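Local coordinates for twitching motility protein PilT (Aquifex aeolicus, PDB 2EWV) that probably powers type IV pilus retraction, and so twitching motility, as a hexameric ATPase of the type II/IV secretion family that binds ADP, at residues 241-246 with 276-281; 136-141 with 270-275; 129-134 with 154-159. All blocks are in the same frame, centred on the assembly; numbering follows the deposited sequence.

Contact 1 of 3, residues 241-246 with 276-281; sequences LHTNTA and IISQRL. With ADP (adenosine-5'-diphosphate), chain B.
The hydroxyls of T243 and S278 face each other across this contact without bonding directly, OG1 to OG 4.2 Å apart. T243 OG1 is held mainly by T249 OG1 and only weakly by T142 OG1, which also hydrogen-bonds S278 OG. Small hydroxyl residues suit such a place, where the loop 241-246 must lie close to a strand and still satisfy its polar groups. S278 OG comes within 3.5 Å of T245 N, but at an angle too poor for a hydrogen bond, while S278 CB packs on N244 O at 3.4 Å. N244 starts off pointing away from the strand; with CG anti to the backbone N (chi1 -169°), its amide nevertheless reaches the bent chain of R280. There OD1 lies 3.4 Å from R280 CD and also near CG, a contact with the methylenes rather than a hydrogen bond; the amide and guanidinium planes stand 89° apart. Beyond S278, A246 CB meets I276 CG2 at 4.5 Å, a modest apolar touch. L281 belongs to the ADP pocket, its CD1 3.8 Å from ADP O4'. On the other side of the strand Q279 bonds S147 O and T152 OG1 near the nucleotide. Strand 275-283 runs between strands 137-142 and 289-295 of the mixed sheet, and the loop crosses it from strand 236-239 into helix 246-255.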
loop_
_atom_site.group_PDB
_atom_site.type_symbol
_atom_site.label_atom_id
_atom_site.label_comp_id
_atom_site.label_asym_id
_atom_site.label_seq_id
_atom_site.Cartn_x
_atom_site.Cartn_y
_atom_site.Cartn_z
ATOM N N LEU A 241 -12.342 -16.376 -26.043
ATOM C CA LEU A 241 -10.914 -16.327 -25.708
ATOM C C LEU A 241 -10.126 -16.209 -27.013
ATOM O O LEU A 241 -10.687 -16.385 -28.097
ATOM C CB LEU A 241 -10.466 -17.600 -24.980
ATOM C CG LEU A 241 -10.932 -17.887 -23.554
ATOM C CD1 LEU A 241 -12.447 -18.020 -23.517
ATOM C CD2 LEU A 241 -10.263 -19.164 -23.068
ATOM N N HIS A 242 -8.827 -15.927 -26.912
ATOM C CA HIS A 242 -8.002 -15.791 -28.108
ATOM C C HIS A 242 -7.167 -17.028 -28.443
ATOM O O HIS A 242 -6.274 -16.962 -29.288
ATOM C CB HIS A 242 -7.094 -14.557 -27.990
ATOM C CG HIS A 242 -7.689 -13.308 -28.566
ATOM N ND1 HIS A 242 -6.996 -12.118 -28.644
ATOM C CD2 HIS A 242 -8.904 -13.068 -29.118
ATOM C CE1 HIS A 242 -7.756 -11.201 -29.218
ATOM N NE2 HIS A 242 -8.919 -11.752 -29.517
ATOM N N THR A 243 -7.476 -18.153 -27.796
ATOM C CA THR A 243 -6.758 -19.410 -28.023
ATOM C C THR A 243 -6.741 -19.796 -29.509
ATOM O O THR A 243 -6.826 -18.925 -30.374
ATOM C CB THR A 243 -7.379 -20.561 -27.204
ATOM O OG1 THR A 243 -8.694 -20.833 -27.692
ATOM C CG2 THR A 243 -7.459 -20.189 -25.721
ATOM N N ASN A 244 -6.636 -21.089 -29.817
ATOM C CA ASN A 244 -6.579 -21.512 -31.221
ATOM C C ASN A 244 -7.024 -22.947 -31.468
ATOM O O ASN A 244 -7.250 -23.354 -32.609
ATOM C CB ASN A 244 -5.155 -21.350 -31.757
ATOM C CG ASN A 244 -5.079 -21.503 -33.260
ATOM O OD1 ASN A 244 -5.204 -20.528 -34.005
ATOM N ND2 ASN A 244 -4.890 -22.737 -33.718
ATOM N N THR A 245 -7.128 -23.716 -30.396
ATOM C CA THR A 245 -7.545 -25.104 -30.508
ATOM C C THR A 245 -8.395 -25.478 -29.289
ATOM O O THR A 245 -8.424 -24.749 -28.293
ATOM C CB THR A 245 -6.304 -26.044 -30.638
ATOM O OG1 THR A 245 -6.737 -27.393 -30.874
ATOM C CG2 THR A 245 -5.444 -25.989 -29.373
ATOM N N ALA A 246 -9.099 -26.604 -29.381
ATOM C CA ALA A 246 -9.962 -27.071 -28.300
ATOM C C ALA A 246 -9.164 -27.448 -27.060
ATOM O O ALA A 246 -9.379 -26.884 -25.981
ATOM C CB ALA A 246 -10.782 -28.268 -28.769
ATOM N N ILE A 276 -17.363 -25.777 -28.035
ATOM C CA ILE A 276 -16.134 -25.034 -28.329
ATOM C C ILE A 276 -15.920 -25.032 -29.847
ATOM O O ILE A 276 -16.071 -26.065 -30.488
ATOM C CB ILE A 276 -14.862 -25.685 -27.669
ATOM C CG1 ILE A 276 -15.000 -25.726 -26.144
ATOM C CG2 ILE A 276 -13.600 -24.890 -28.049
ATOM C CD1 ILE A 276 -13.690 -26.004 -25.412
ATOM N N ILE A 277 -15.574 -23.882 -30.422
ATOM C CA ILE A 277 -15.333 -23.802 -31.864
ATOM C C ILE A 277 -14.237 -22.783 -32.155
ATOM O O ILE A 277 -14.507 -21.583 -32.253
ATOM C CB ILE A 277 -16.601 -23.363 -32.647
ATOM C CG1 ILE A 277 -17.807 -24.208 -32.222
ATOM C CG2 ILE A 277 -16.359 -23.511 -34.151
ATOM C CD1 ILE A 277 -19.142 -23.699 -32.742
ATOM N N SER A 278 -13.002 -23.258 -32.284
ATOM C CA SER A 278 -11.880 -22.375 -32.580
ATOM C C SER A 278 -11.862 -22.101 -34.079
ATOM O O SER A 278 -12.229 -22.966 -34.872
ATOM C CB SER A 278 -10.567 -23.017 -32.138
ATOM O OG SER A 278 -10.509 -23.102 -30.723
ATOM N N GLN A 279 -11.439 -20.903 -34.470
ATOM C CA GLN A 279 -11.432 -20.542 -35.879
ATOM C C GLN A 279 -10.160 -19.851 -36.355
ATOM O O GLN A 279 -9.420 -19.254 -35.575
ATOM C CB GLN A 279 -12.628 -19.629 -36.188
ATOM C CG GLN A 279 -14.001 -20.181 -35.798
ATOM C CD GLN A 279 -15.141 -19.172 -35.989
ATOM O OE1 GLN A 279 -16.310 -19.496 -35.766
ATOM N NE2 GLN A 279 -14.802 -17.951 -36.395
ATOM N N ARG A 280 -9.938 -19.948 -37.662
ATOM C CA ARG A 280 -8.813 -19.340 -38.360
ATOM C C ARG A 280 -9.355 -19.068 -39.755
ATOM O O ARG A 280 -9.907 -19.969 -40.380
ATOM C CB ARG A 280 -7.632 -20.311 -38.475
ATOM C CG ARG A 280 -6.973 -20.718 -37.165
ATOM C CD ARG A 280 -5.472 -20.967 -37.357
ATOM N NE ARG A 280 -4.806 -19.811 -37.965
ATOM C CZ ARG A 280 -3.495 -19.584 -37.932
ATOM N NH1 ARG A 280 -2.995 -18.504 -38.521
ATOM N NH2 ARG A 280 -2.683 -20.424 -37.299
ATOM N N LEU A 281 -9.217 -17.846 -40.252
ATOM C CA LEU A 281 -9.726 -17.557 -41.586
ATOM C C LEU A 281 -8.689 -17.697 -42.694
ATOM O O LEU A 281 -7.929 -16.767 -42.967
ATOM C CB LEU A 281 -10.335 -16.162 -41.635
ATOM C CG LEU A 281 -11.640 -16.022 -40.865
ATOM C CD1 LEU A 281 -12.336 -14.738 -41.290
ATOM C CD2 LEU A 281 -12.522 -17.229 -41.149
HETATM P PB ADP B . -13.025 -11.035 -35.012
HETATM O O1B ADP B . -11.899 -10.402 -34.287
HETATM O O2B ADP B . -12.722 -12.622 -35.180
HETATM O O3B ADP B . -14.345 -10.802 -34.138
HETATM P PA ADP B . -14.681 -10.576 -37.156
HETATM O O1A ADP B . -15.438 -11.656 -36.496
HETATM O O2A ADP B . -15.522 -9.187 -37.079
HETATM O O3A ADP B . -13.197 -10.345 -36.484
HETATM O "O5'" ADP B . -14.492 -10.987 -38.709
HETATM C "C5'" ADP B . -13.839 -9.893 -39.397
HETATM C "C4'" ADP B . -14.097 -9.961 -40.917
HETATM O "O4'" ADP B . -14.099 -11.349 -41.395
HETATM C "C3'" ADP B . -15.466 -9.340 -41.261
HETATM O "O3'" ADP B . -15.357 -8.501 -42.408
HETATM C "C2'" ADP B . -16.363 -10.576 -41.504
HETATM O "O2'" ADP B . -17.436 -10.325 -42.418
HETATM C "C1'" ADP B . -15.390 -11.659 -42.002
HETATM N N9 ADP B . -15.846 -13.009 -41.566
HETATM C C8 ADP B . -16.191 -13.383 -40.283
HETATM N N7 ADP B . -16.551 -14.638 -40.243
HETATM C C5 ADP B . -16.460 -15.169 -41.491
HETATM C C6 ADP B . -16.723 -16.453 -42.063
HETATM N N6 ADP B . -17.165 -17.498 -41.272
HETATM N N1 ADP B . -16.517 -16.625 -43.397
HETATM C C2 ADP B . -16.090 -15.628 -44.179
HETATM N N3 ADP B . -15.836 -14.399 -43.682
HETATM C C4 ADP B . -16.013 -14.126 -42.366
#

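Contact 2 of 3, residues 136-141 with 270-275; sequences MGLILV and SFILQG
L138 and I272 make the close-packed end of this contact: the amide N of L138 donates to I272 O at 2.8 Å, and L138 CB lies 3.8 Å from I272 CG2. Branched aliphatic side chains fit here because both also press on helix 221-231, L138 on L228 and I272 on A231. Further along, L140 CD1 meets L273 CD2 at 4.2 Å, the two leucines crossing at about a right angle. The CB of L273 points away from the strand, but a first torsion of -152°, which sets CG beside the carbonyl carbon, lets the end of the side chain come back to it. Beside them L140 N donates to G275 O at 3.3 Å. G137 is glycine for good reason: its backbone angles would jam any side chain against the preceding carbonyl. Q274 CG packs on G137 CA. Toward solvent the contact rests on one longer side-chain bond. M136 is exposed, its thioether leading away, and its carbonyl O takes a bent hydrogen bond of 3.2 Å from NE2 of the partly exposed Q274, whose chain folds at chi2 to deliver the amide. A leucine in place of Q274 would probably leave M136 O without this donor and the segment before the strand freer to shift. In the parallel part of the sheet, strand 137-142 lies between strands 236-239 and 275-283, with the link from helix 262-271 to strand 275-283 running beside it from G137 to L140.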
loop_
_atom_site.group_PDB
_atom_site.type_symbol
_atom_site.label_atom_id
_atom_site.label_comp_id
_atom_site.label_asym_id
_atom_site.label_seq_id
_atom_site.Cartn_x
_atom_site.Cartn_y
_atom_site.Cartn_z
ATOM N N MET A 136 -28.427 -24.017 -20.748
ATOM C CA MET A 136 -27.474 -23.318 -19.894
ATOM C C MET A 136 -26.113 -23.974 -20.105
ATOM O O MET A 136 -26.032 -25.185 -20.311
ATOM C CB MET A 136 -27.903 -23.401 -18.425
ATOM C CG MET A 136 -27.926 -24.808 -17.857
ATOM S SD MET A 136 -28.668 -24.951 -16.203
ATOM C CE MET A 136 -30.241 -25.793 -16.577
ATOM N N GLY A 137 -25.051 -23.175 -20.082
ATOM C CA GLY A 137 -23.720 -23.719 -20.291
ATOM C C GLY A 137 -22.720 -22.665 -20.731
ATOM O O GLY A 137 -23.014 -21.473 -20.675
ATOM N N LEU A 138 -21.543 -23.096 -21.183
ATOM C CA LEU A 138 -20.502 -22.162 -21.607
ATOM C C LEU A 138 -20.045 -22.356 -23.055
ATOM O O LEU A 138 -19.083 -23.083 -23.315
ATOM C CB LEU A 138 -19.289 -22.294 -20.682
ATOM C CG LEU A 138 -18.360 -21.093 -20.479
ATOM C CD1 LEU A 138 -17.125 -21.584 -19.753
ATOM C CD2 LEU A 138 -17.969 -20.448 -21.796
ATOM N N ILE A 139 -20.729 -21.699 -23.990
ATOM C CA ILE A 139 -20.381 -21.781 -25.408
ATOM C C ILE A 139 -19.189 -20.878 -25.662
ATOM O O ILE A 139 -19.280 -19.669 -25.481
ATOM C CB ILE A 139 -21.537 -21.293 -26.307
ATOM C CG1 ILE A 139 -22.657 -22.325 -26.323
ATOM C CG2 ILE A 139 -21.034 -21.024 -27.708
ATOM C CD1 ILE A 139 -23.863 -21.876 -27.117
ATOM N N LEU A 140 -18.074 -21.462 -26.084
ATOM C CA LEU A 140 -16.876 -20.676 -26.361
ATOM C C LEU A 140 -16.501 -20.579 -27.845
ATOM O O LEU A 140 -16.603 -21.549 -28.608
ATOM C CB LEU A 140 -15.683 -21.231 -25.579
ATOM C CG LEU A 140 -15.702 -21.021 -24.072
ATOM C CD1 LEU A 140 -14.544 -21.767 -23.456
ATOM C CD2 LEU A 140 -15.618 -19.544 -23.763
ATOM N N VAL A 141 -16.076 -19.384 -28.242
ATOM C CA VAL A 141 -15.644 -19.122 -29.604
ATOM C C VAL A 141 -14.273 -18.485 -29.457
ATOM O O VAL A 141 -14.140 -17.395 -28.898
ATOM C CB VAL A 141 -16.600 -18.154 -30.335
ATOM C CG1 VAL A 141 -16.026 -17.758 -31.691
ATOM C CG2 VAL A 141 -17.940 -18.820 -30.534
ATOM N N SER A 270 -16.406 -29.107 -16.995
ATOM C CA SER A 270 -16.823 -30.362 -17.624
ATOM C C SER A 270 -18.333 -30.570 -17.563
ATOM O O SER A 270 -18.896 -31.303 -18.366
ATOM C CB SER A 270 -16.138 -31.555 -16.957
ATOM O OG SER A 270 -16.706 -31.822 -15.682
ATOM N N PHE A 271 -18.976 -29.932 -16.592
ATOM C CA PHE A 271 -20.426 -30.020 -16.396
ATOM C C PHE A 271 -21.103 -28.853 -17.118
ATOM O O PHE A 271 -22.268 -28.932 -17.507
ATOM C CB PHE A 271 -20.740 -29.912 -14.898
ATOM C CG PHE A 271 -21.230 -31.192 -14.264
ATOM C CD1 PHE A 271 -20.647 -32.420 -14.573
ATOM C CD2 PHE A 271 -22.239 -31.152 -13.297
ATOM C CE1 PHE A 271 -21.060 -33.588 -13.933
ATOM C CE2 PHE A 271 -22.660 -32.308 -12.651
ATOM C CZ PHE A 271 -22.068 -33.532 -12.966
ATOM N N ILE A 272 -20.339 -27.777 -17.288
ATOM C CA ILE A 272 -20.811 -26.551 -17.906
ATOM C C ILE A 272 -20.404 -26.332 -19.356
ATOM O O ILE A 272 -21.102 -25.630 -20.080
ATOM C CB ILE A 272 -20.350 -25.331 -17.075
ATOM C CG1 ILE A 272 -21.480 -24.319 -17.001
ATOM C CG2 ILE A 272 -19.111 -24.695 -17.683
ATOM C CD1 ILE A 272 -22.768 -24.919 -16.469
ATOM N N LEU A 273 -19.284 -26.910 -19.785
ATOM C CA LEU A 273 -18.838 -26.725 -21.168
ATOM C C LEU A 273 -19.879 -27.321 -22.111
ATOM O O LEU A 273 -20.067 -28.540 -22.146
ATOM C CB LEU A 273 -17.475 -27.389 -21.397
ATOM C CG LEU A 273 -16.560 -26.798 -22.477
ATOM C CD1 LEU A 273 -17.226 -26.884 -23.817
ATOM C CD2 LEU A 273 -16.235 -25.355 -22.160
ATOM N N GLN A 274 -20.557 -26.444 -22.857
ATOM C CA GLN A 274 -21.597 -26.835 -23.812
ATOM C C GLN A 274 -21.048 -27.043 -25.208
ATOM O O GLN A 274 -21.577 -27.850 -25.974
ATOM C CB GLN A 274 -22.688 -25.771 -23.882
ATOM C CG GLN A 274 -23.833 -25.972 -22.898
ATOM C CD GLN A 274 -24.587 -27.282 -23.115
ATOM O OE1 GLN A 274 -24.551 -27.864 -24.201
ATOM N NE2 GLN A 274 -25.290 -27.736 -22.081
ATOM N N GLY A 275 -19.996 -26.294 -25.532
ATOM C CA GLY A 275 -19.373 -26.402 -26.836
ATOM C C GLY A 275 -18.124 -25.551 -26.964
ATOM O O GLY A 275 -17.851 -24.720 -26.103
#

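Contact 3 of 3, residues 129-134 with 154-159; sequences LELCHR and ASMIDY
Y159 has its ring roofed on one face by L129, whose CD2 stands 3.5 Å from the ring centroid and 17° off the normal, a clear CH-pi contact. The tyrosine ring leaves its helix on the side opposite the backbone N (chi1 168°), toward the turn 131-134. C132 CB reaches the ring edge near its plane, 4.1 Å from Y159 CD2, and C132 SG makes an oblique sulfur-aromatic contact. H133 closes the outer side: its imidazole is inclined 42° to the tyrosine ring, and Y159 CE2 lies over one imidazole face. The histidine NE2 also has a weak hydrogen bond to T163 OG1. Deeper in, M156 bends at its thioether, bringing CE to 3.5 Å from C132 SG and 4.0 Å from L131 CB. A flexible, unbranched methionine suits this buried spot between cysteine and leucine, whereas tyrosine suits the boundary, apolar at its ring and polar at its hydroxyl. Helix 149-163 corresponds to the helix that follows the P-loop in P-loop NTPases; its first residues, K149, S150 and T151, line the ADP pocket, and its middle turns pack against the end of helix 128-131 and the turn that follows.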
loop_
_atom_site.group_PDB
_atom_site.type_symbol
_atom_site.label_atom_id
_atom_site.label_comp_id
_atom_site.label_asym_id
_atom_site.label_seq_id
_atom_site.Cartn_x
_atom_site.Cartn_y
_atom_site.Cartn_z
ATOM N N LEU A 129 -25.815 -24.698 -34.704
ATOM C CA LEU A 129 -27.145 -24.132 -34.479
ATOM C C LEU A 129 -27.948 -24.899 -33.436
ATOM O O LEU A 129 -29.105 -24.576 -33.177
ATOM C CB LEU A 129 -27.958 -24.080 -35.781
ATOM C CG LEU A 129 -27.765 -22.885 -36.713
ATOM C CD1 LEU A 129 -28.853 -22.882 -37.780
ATOM C CD2 LEU A 129 -27.820 -21.605 -35.906
ATOM N N GLU A 130 -27.345 -25.913 -32.839
ATOM C CA GLU A 130 -28.045 -26.680 -31.833
ATOM C C GLU A 130 -27.621 -26.186 -30.456
ATOM O O GLU A 130 -28.401 -26.236 -29.501
ATOM C CB GLU A 130 -27.737 -28.168 -32.000
ATOM C CG GLU A 130 -28.722 -29.085 -31.286
ATOM C CD GLU A 130 -28.732 -30.498 -31.860
ATOM O OE1 GLU A 130 -29.539 -31.330 -31.382
ATOM O OE2 GLU A 130 -27.938 -30.775 -32.791
ATOM N N LEU A 131 -26.387 -25.692 -30.365
ATOM C CA LEU A 131 -25.856 -25.169 -29.109
ATOM C C LEU A 131 -26.756 -24.051 -28.595
ATOM O O LEU A 131 -27.133 -24.038 -27.425
ATOM C CB LEU A 131 -24.429 -24.636 -29.300
ATOM C CG LEU A 131 -23.306 -25.641 -29.569
ATOM C CD1 LEU A 131 -21.984 -24.919 -29.662
ATOM C CD2 LEU A 131 -23.252 -26.654 -28.454
ATOM N N CYS A 132 -27.099 -23.115 -29.475
ATOM C CA CYS A 132 -27.969 -22.000 -29.114
ATOM C C CYS A 132 -29.254 -22.544 -28.504
ATOM O O CYS A 132 -29.879 -21.900 -27.670
ATOM C CB CYS A 132 -28.323 -21.173 -30.354
ATOM S SG CYS A 132 -26.935 -20.717 -31.413
ATOM N N HIS A 133 -29.640 -23.743 -28.924
ATOM C CA HIS A 133 -30.857 -24.364 -28.431
ATOM C C HIS A 133 -30.730 -25.042 -27.066
ATOM O O HIS A 133 -31.727 -25.513 -26.517
ATOM C CB HIS A 133 -31.403 -25.344 -29.483
ATOM C CG HIS A 133 -32.219 -24.679 -30.559
ATOM N ND1 HIS A 133 -32.670 -25.347 -31.679
ATOM C CD2 HIS A 133 -32.692 -23.411 -30.664
ATOM C CE1 HIS A 133 -33.387 -24.523 -32.425
ATOM N NE2 HIS A 133 -33.415 -23.342 -31.831
ATOM N N ARG A 134 -29.518 -25.076 -26.508
ATOM C CA ARG A 134 -29.307 -25.687 -25.194
ATOM C C ARG A 134 -30.073 -24.871 -24.167
ATOM O O ARG A 134 -30.827 -23.975 -24.539
ATOM C CB ARG A 134 -27.822 -25.713 -24.823
ATOM C CG ARG A 134 -26.961 -26.690 -25.625
ATOM C CD ARG A 134 -27.489 -28.128 -25.596
ATOM N NE ARG A 134 -28.418 -28.392 -26.699
ATOM C CZ ARG A 134 -29.089 -29.530 -26.882
ATOM N NH1 ARG A 134 -28.950 -30.540 -26.028
ATOM N NH2 ARG A 134 -29.901 -29.660 -27.929
ATOM N N ALA A 154 -22.728 -13.323 -33.398
ATOM C CA ALA A 154 -23.921 -12.553 -33.759
ATOM C C ALA A 154 -24.897 -13.381 -34.598
ATOM O O ALA A 154 -26.096 -13.097 -34.620
ATOM C CB ALA A 154 -23.529 -11.282 -34.503
ATOM N N SER A 155 -24.386 -14.396 -35.296
ATOM C CA SER A 155 -25.246 -15.267 -36.097
ATOM C C SER A 155 -25.973 -16.215 -35.136
ATOM O O SER A 155 -27.137 -16.560 -35.340
ATOM C CB SER A 155 -24.425 -16.086 -37.107
ATOM O OG SER A 155 -23.954 -15.297 -38.178
ATOM N N MET A 156 -25.276 -16.630 -34.084
ATOM C CA MET A 156 -25.848 -17.531 -33.093
ATOM C C MET A 156 -26.817 -16.810 -32.169
ATOM O O MET A 156 -27.913 -17.295 -31.909
ATOM C CB MET A 156 -24.723 -18.202 -32.295
ATOM C CG MET A 156 -24.047 -19.332 -33.077
ATOM S SD MET A 156 -22.639 -20.113 -32.265
ATOM C CE MET A 156 -23.439 -21.154 -31.052
ATOM N N ILE A 157 -26.411 -15.642 -31.684
ATOM C CA ILE A 157 -27.269 -14.865 -30.811
ATOM C C ILE A 157 -28.491 -14.405 -31.587
ATOM O O ILE A 157 -29.565 -14.287 -31.011
ATOM C CB ILE A 157 -26.543 -13.634 -30.229
ATOM C CG1 ILE A 157 -25.219 -14.057 -29.573
ATOM C CG2 ILE A 157 -27.432 -12.956 -29.194
ATOM C CD1 ILE A 157 -25.361 -14.849 -28.278
ATOM N N ASP A 158 -28.337 -14.165 -32.892
ATOM C CA ASP A 158 -29.465 -13.724 -33.731
ATOM C C ASP A 158 -30.419 -14.843 -34.170
ATOM O O ASP A 158 -31.595 -14.589 -34.456
ATOM C CB ASP A 158 -28.984 -12.988 -34.979
ATOM C CG ASP A 158 -30.105 -12.213 -35.653
ATOM O OD1 ASP A 158 -30.712 -11.370 -34.962
ATOM O OD2 ASP A 158 -30.383 -12.438 -36.855
ATOM N N TYR A 159 -29.902 -16.070 -34.237
ATOM C CA TYR A 159 -30.695 -17.243 -34.597
ATOM C C TYR A 159 -31.679 -17.436 -33.449
ATOM O O TYR A 159 -32.830 -17.786 -33.666
ATOM C CB TYR A 159 -29.778 -18.469 -34.724
ATOM C CG TYR A 159 -30.492 -19.803 -34.816
ATOM C CD1 TYR A 159 -31.176 -20.180 -35.967
ATOM C CD2 TYR A 159 -30.494 -20.685 -33.741
ATOM C CE1 TYR A 159 -31.846 -21.403 -36.047
ATOM C CE2 TYR A 159 -31.156 -21.905 -33.810
ATOM C CZ TYR A 159 -31.830 -22.258 -34.966
ATOM O OH TYR A 159 -32.492 -23.465 -35.037
#

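Contact 2 is the buried one and the other two are only partly so. Contacts 1 and 2 both involve strand 275-283 or its approach, and meet through its neighbour 137-142: I277 N probably bonds L140 O at 3.1 Å, and L241 packs on L140. Contact 3 meets contact 2 on another side of strand 137-142, where I139 CD1 lies against L131 and M156. Chemistry follows place. Contact 2 combines backbone hydrogen bonds with aliphatic packing, contact 3 relies on sulfur, aromatic and methyl surfaces, and contact 1 brings polar side chains together by packing, their hydroxyls satisfied by T142 and T249, on a strand that goes on to L281 in the ADP pocket. Contacts 1 and 3 do not touch.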